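Local coordinates for protein putative ABC transporter (Thermobispora bispora, PDB 4PE6) that probably binds a carbohydrate or related polyhydroxy solute for uptake by an ABC transporter, and here holds a trihydroxybutanoic acid, at residues Phe128-Glu141 with Glu163-Tyr175. Sequence-based numbering, arbitrary orientation.
Sequences FVDWATYAAKPVLE and EMYETTKKILAEY. With LTH ((2R,3S)-2,3,4-trihydroxybutanoic acid), chain C.
Selenomethionine M164, standing in for methionine, makes a Met-aromatic contact with W131: SE stands over one face of the indole, offset toward the CE3 rim and 3.9 Å from the centroid of the W131 six-membered ring. The unbranched chain can bend at its last torsion (chi3 -83°), which brings CE over the same ring, and the large, polarisable chalcogen suits an aromatic face. O4 of the bound acid lies at the edge of the indole, in its plane, 3.5 Å from W131 CZ3; F128, also of the ligand pocket, touches M164 CG through its CB. The small methyl of A132 packs on M164 CB and T167 CB, where the backbones come nearest; the helix axes are 8.7 Å apart and cross at -40°. Further along, I171 is a knob in the hole formed by T133, A136, K137 and L140, its CD1 reaching 3.5 Å from T133 CA. At the far end the Y175 ring receives L140 CB over its centre, 4.0 Å from the centroid. Y175 OH accepts from K137 NZ (2.7 Å) and donates to E141 OE2 (2.6 Å), which lies in the ring plane and uses its anti lone pair; the two charges also form a long salt bridge. A phenylalanine here would probably keep the L140 packing but leave K137 and E141 without the hydroxyl that joins them. A water bridges E163 OE1 and V129 N near the start of helix 128-142. Both helices pack on the sheet of one lobe of this periplasmic-binding-protein fold: L140 and L172 meet strand 178-185, A136 meets strand 209-211, and W131 reaches strand 255-258 beside the ligand.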
# COMPACT_ATOMS: atom_id res chain seq x y z
N PHE A 128 0.62 -4.85 -7.66
CA PHE A 128 -0.76 -4.49 -7.37
C PHE A 128 -1.72 -5.50 -7.98
O PHE A 128 -2.75 -5.80 -7.40
CB PHE A 128 -1.03 -3.07 -7.80
CG PHE A 128 -0.02 -2.11 -7.26
CD1 PHE A 128 0.16 -2.00 -5.88
CD2 PHE A 128 0.80 -1.38 -8.10
CE1 PHE A 128 1.13 -1.15 -5.36
CE2 PHE A 128 1.74 -0.53 -7.58
CZ PHE A 128 1.92 -0.42 -6.22
N VAL A 129 -1.33 -6.07 -9.12
CA VAL A 129 -2.12 -7.12 -9.72
C VAL A 129 -2.24 -8.33 -8.80
O VAL A 129 -3.33 -8.85 -8.62
CB VAL A 129 -1.57 -7.55 -11.09
CG1 VAL A 129 -2.30 -8.78 -11.58
CG2 VAL A 129 -1.73 -6.40 -12.09
N ASP A 130 -1.14 -8.78 -8.23
CA ASP A 130 -1.19 -9.92 -7.32
C ASP A 130 -2.09 -9.64 -6.11
O ASP A 130 -2.89 -10.49 -5.73
CB ASP A 130 0.20 -10.30 -6.84
CG ASP A 130 1.01 -11.05 -7.90
OD1 ASP A 130 0.46 -11.34 -8.98
OD2 ASP A 130 2.20 -11.30 -7.65
N TRP A 131 -1.94 -8.45 -5.53
CA TRP A 131 -2.77 -8.04 -4.40
C TRP A 131 -4.23 -8.12 -4.77
O TRP A 131 -5.00 -8.83 -4.15
CB TRP A 131 -2.39 -6.63 -3.95
CG TRP A 131 -3.25 -5.99 -2.88
CD1 TRP A 131 -4.32 -6.53 -2.23
CD2 TRP A 131 -3.09 -4.67 -2.37
NE1 TRP A 131 -4.85 -5.61 -1.32
CE2 TRP A 131 -4.11 -4.47 -1.40
CE3 TRP A 131 -2.20 -3.64 -2.65
CZ2 TRP A 131 -4.25 -3.26 -0.70
CZ3 TRP A 131 -2.34 -2.43 -1.94
CH2 TRP A 131 -3.36 -2.28 -0.96
N ALA A 132 -4.62 -7.40 -5.82
CA ALA A 132 -6.02 -7.42 -6.23
C ALA A 132 -6.55 -8.82 -6.49
O ALA A 132 -7.71 -9.10 -6.21
CB ALA A 132 -6.26 -6.52 -7.45
N THR A 133 -5.70 -9.72 -7.02
CA THR A 133 -6.12 -11.07 -7.31
C THR A 133 -6.30 -11.86 -6.00
O THR A 133 -7.29 -12.55 -5.83
CB THR A 133 -5.12 -11.77 -8.27
OG1 THR A 133 -5.00 -11.00 -9.47
CG2 THR A 133 -5.57 -13.21 -8.64
N TYR A 134 -5.34 -11.73 -5.09
CA TYR A 134 -5.45 -12.38 -3.78
C TYR A 134 -6.63 -11.86 -2.95
O TYR A 134 -7.12 -12.56 -2.07
CB TYR A 134 -4.16 -12.21 -2.97
CG TYR A 134 -3.01 -13.09 -3.42
CD1 TYR A 134 -3.17 -14.46 -3.60
CD2 TYR A 134 -1.73 -12.55 -3.62
CE1 TYR A 134 -2.11 -15.26 -4.00
CE2 TYR A 134 -0.67 -13.33 -4.02
CZ TYR A 134 -0.87 -14.69 -4.20
OH TYR A 134 0.19 -15.46 -4.60
N ALA A 135 -7.08 -10.64 -3.23
CA ALA A 135 -8.19 -10.04 -2.47
C ALA A 135 -9.52 -10.47 -3.06
O ALA A 135 -10.50 -10.60 -2.32
CB ALA A 135 -8.09 -8.54 -2.50
N ALA A 136 -9.58 -10.69 -4.37
CA ALA A 136 -10.84 -10.94 -5.02
C ALA A 136 -11.08 -12.43 -5.25
O ALA A 136 -12.13 -12.95 -4.87
CB ALA A 136 -10.92 -10.19 -6.33
N LYS A 137 -10.12 -13.13 -5.85
CA LYS A 137 -10.40 -14.50 -6.29
C LYS A 137 -10.76 -15.47 -5.15
O LYS A 137 -11.77 -16.17 -5.24
CB LYS A 137 -9.26 -15.06 -7.17
CG LYS A 137 -9.63 -16.37 -7.84
CD LYS A 137 -8.68 -16.69 -8.99
CE LYS A 137 -8.95 -18.05 -9.64
NZ LYS A 137 -10.41 -18.35 -9.77
N PRO A 138 -9.93 -15.55 -4.09
CA PRO A 138 -10.30 -16.44 -2.99
C PRO A 138 -11.62 -16.05 -2.31
O PRO A 138 -12.33 -16.93 -1.77
CB PRO A 138 -9.13 -16.31 -1.99
CG PRO A 138 -8.04 -15.59 -2.71
CD PRO A 138 -8.68 -14.82 -3.83
N VAL A 139 -11.94 -14.76 -2.34
CA VAL A 139 -13.18 -14.29 -1.75
C VAL A 139 -14.39 -14.78 -2.56
O VAL A 139 -15.37 -15.29 -1.99
CB VAL A 139 -13.17 -12.75 -1.60
CG1 VAL A 139 -14.54 -12.21 -1.27
CG2 VAL A 139 -12.17 -12.35 -0.51
N LEU A 140 -14.29 -14.68 -3.87
CA LEU A 140 -15.36 -15.17 -4.72
C LEU A 140 -15.49 -16.70 -4.64
O LEU A 140 -16.61 -17.23 -4.65
CB LEU A 140 -15.14 -14.72 -6.16
CG LEU A 140 -15.25 -13.19 -6.30
CD1 LEU A 140 -14.71 -12.71 -7.63
CD2 LEU A 140 -16.68 -12.71 -6.10
N GLU A 141 -14.36 -17.40 -4.57
CA GLU A 141 -14.40 -18.84 -4.36
C GLU A 141 -15.10 -19.19 -3.05
O GLU A 141 -15.89 -20.12 -3.01
CB GLU A 141 -13.00 -19.48 -4.37
CG GLU A 141 -12.35 -19.52 -5.74
CD GLU A 141 -12.96 -20.57 -6.67
OE1 GLU A 141 -13.07 -21.76 -6.28
OE2 GLU A 141 -13.29 -20.19 -7.80
N GLU A 163 -5.15 0.42 -11.37
CA GLU A 163 -4.73 -0.89 -11.86
C GLU A 163 -5.50 -2.01 -11.17
O GLU A 163 -5.96 -2.98 -11.82
CB GLU A 163 -3.22 -1.10 -11.66
CG GLU A 163 -2.76 -2.43 -12.26
CD GLU A 163 -1.26 -2.57 -12.41
OE1 GLU A 163 -0.50 -2.29 -11.46
OE2 GLU A 163 -0.84 -3.02 -13.50
N MSE A 164 -5.64 -1.88 -9.84
CA MSE A 164 -6.33 -2.91 -9.07
C MSE A 164 -7.78 -2.95 -9.40
O MSE A 164 -8.35 -4.04 -9.45
CB MSE A 164 -6.08 -2.72 -7.57
CG MSE A 164 -4.58 -2.86 -7.31
SE MSE A 164 -4.12 -3.11 -5.39
CE MSE A 164 -4.13 -1.27 -4.78
N TYR A 165 -8.40 -1.80 -9.67
CA TYR A 165 -9.82 -1.77 -10.01
C TYR A 165 -10.05 -2.53 -11.34
O TYR A 165 -11.01 -3.30 -11.47
CB TYR A 165 -10.40 -0.32 -10.06
CG TYR A 165 -11.90 -0.26 -10.29
CD1 TYR A 165 -12.78 -0.94 -9.44
CD2 TYR A 165 -12.45 0.47 -11.35
CE1 TYR A 165 -14.15 -0.91 -9.64
CE2 TYR A 165 -13.83 0.49 -11.56
CZ TYR A 165 -14.67 -0.19 -10.68
OH TYR A 165 -16.02 -0.20 -10.85
N GLU A 166 -9.17 -2.34 -12.32
CA GLU A 166 -9.28 -3.08 -13.56
C GLU A 166 -9.15 -4.56 -13.28
O GLU A 166 -9.89 -5.38 -13.85
CB GLU A 166 -8.22 -2.66 -14.58
CG GLU A 166 -8.37 -1.24 -15.06
CD GLU A 166 -9.72 -0.98 -15.67
OE1 GLU A 166 -10.10 -1.72 -16.62
OE2 GLU A 166 -10.43 -0.06 -15.19
N THR A 167 -8.21 -4.93 -12.41
CA THR A 167 -8.01 -6.34 -12.08
C THR A 167 -9.27 -6.90 -11.39
O THR A 167 -9.77 -7.96 -11.77
CB THR A 167 -6.77 -6.56 -11.19
OG1 THR A 167 -5.62 -6.03 -11.83
CG2 THR A 167 -6.54 -8.02 -10.94
N THR A 168 -9.80 -6.17 -10.41
CA THR A 168 -11.00 -6.62 -9.72
C THR A 168 -12.16 -6.83 -10.69
O THR A 168 -12.87 -7.82 -10.59
CB THR A 168 -11.45 -5.64 -8.62
OG1 THR A 168 -10.38 -5.45 -7.69
CG2 THR A 168 -12.65 -6.20 -7.88
N LYS A 169 -12.35 -5.91 -11.64
CA LYS A 169 -13.44 -6.06 -12.61
C LYS A 169 -13.21 -7.29 -13.48
O LYS A 169 -14.14 -8.06 -13.76
CB LYS A 169 -13.59 -4.81 -13.47
CG LYS A 169 -14.14 -3.60 -12.71
CD LYS A 169 -14.41 -2.43 -13.64
CE LYS A 169 -13.14 -1.90 -14.27
NZ LYS A 169 -13.33 -0.61 -14.99
N LYS A 170 -11.97 -7.49 -13.91
CA LYS A 170 -11.62 -8.65 -14.73
C LYS A 170 -11.94 -9.98 -14.04
O LYS A 170 -12.53 -10.87 -14.64
CB LYS A 170 -10.15 -8.60 -15.08
CG LYS A 170 -9.77 -9.63 -16.12
CD LYS A 170 -8.27 -9.64 -16.36
CE LYS A 170 -7.89 -10.71 -17.37
NZ LYS A 170 -6.68 -11.46 -16.91
N ILE A 171 -11.54 -10.10 -12.79
CA ILE A 171 -11.82 -11.29 -12.01
C ILE A 171 -13.34 -11.46 -11.84
O ILE A 171 -13.86 -12.56 -12.00
CB ILE A 171 -11.08 -11.27 -10.67
CG1 ILE A 171 -9.57 -11.36 -10.93
CG2 ILE A 171 -11.55 -12.38 -9.74
CD1 ILE A 171 -8.72 -11.07 -9.70
N LEU A 172 -14.05 -10.38 -11.53
CA LEU A 172 -15.49 -10.47 -11.37
C LEU A 172 -16.16 -11.00 -12.64
O LEU A 172 -17.11 -11.76 -12.56
CB LEU A 172 -16.11 -9.12 -11.02
CG LEU A 172 -15.97 -8.74 -9.55
CD1 LEU A 172 -16.28 -7.27 -9.40
CD2 LEU A 172 -16.89 -9.59 -8.70
N ALA A 173 -15.65 -10.60 -13.80
CA ALA A 173 -16.21 -11.03 -15.08
C ALA A 173 -16.12 -12.55 -15.29
O ALA A 173 -16.89 -13.11 -16.08
CB ALA A 173 -15.52 -10.29 -16.21
N GLU A 174 -15.19 -13.20 -14.60
CA GLU A 174 -15.05 -14.65 -14.64
C GLU A 174 -16.06 -15.38 -13.76
O GLU A 174 -16.14 -16.60 -13.81
CB GLU A 174 -13.64 -15.05 -14.23
CG GLU A 174 -12.57 -14.51 -15.17
CD GLU A 174 -11.17 -14.74 -14.66
OE1 GLU A 174 -11.00 -15.35 -13.57
OE2 GLU A 174 -10.25 -14.30 -15.37
N TYR A 175 -16.82 -14.63 -12.95
CA TYR A 175 -17.89 -15.19 -12.13
C TYR A 175 -19.25 -14.53 -12.48
O TYR A 175 -19.72 -13.64 -11.77
CB TYR A 175 -17.56 -15.02 -10.63
CG TYR A 175 -16.31 -15.76 -10.16
CD1 TYR A 175 -15.04 -15.24 -10.39
CD2 TYR A 175 -16.41 -16.97 -9.48
CE1 TYR A 175 -13.91 -15.91 -9.96
CE2 TYR A 175 -15.29 -17.64 -9.04
CZ TYR A 175 -14.03 -17.11 -9.27
OH TYR A 175 -12.91 -17.79 -8.84
O1 LTH C . -3.14 1.40 0.97
C1 LTH C . -2.48 2.36 0.43
O LTH C . -2.55 3.57 0.73
C2 LTH C . -1.42 2.00 -0.64
O2 LTH C . -0.80 3.19 -1.19
C3 LTH C . -2.02 1.23 -1.80
O3 LTH C . -3.05 2.00 -2.41
C4 LTH C . -0.92 0.96 -2.85
O4 LTH C . 0.04 0.09 -2.21
O HOH W 1 1.02 -4.59 -10.51
O HOH W 2 -9.61 -6.98 -5.84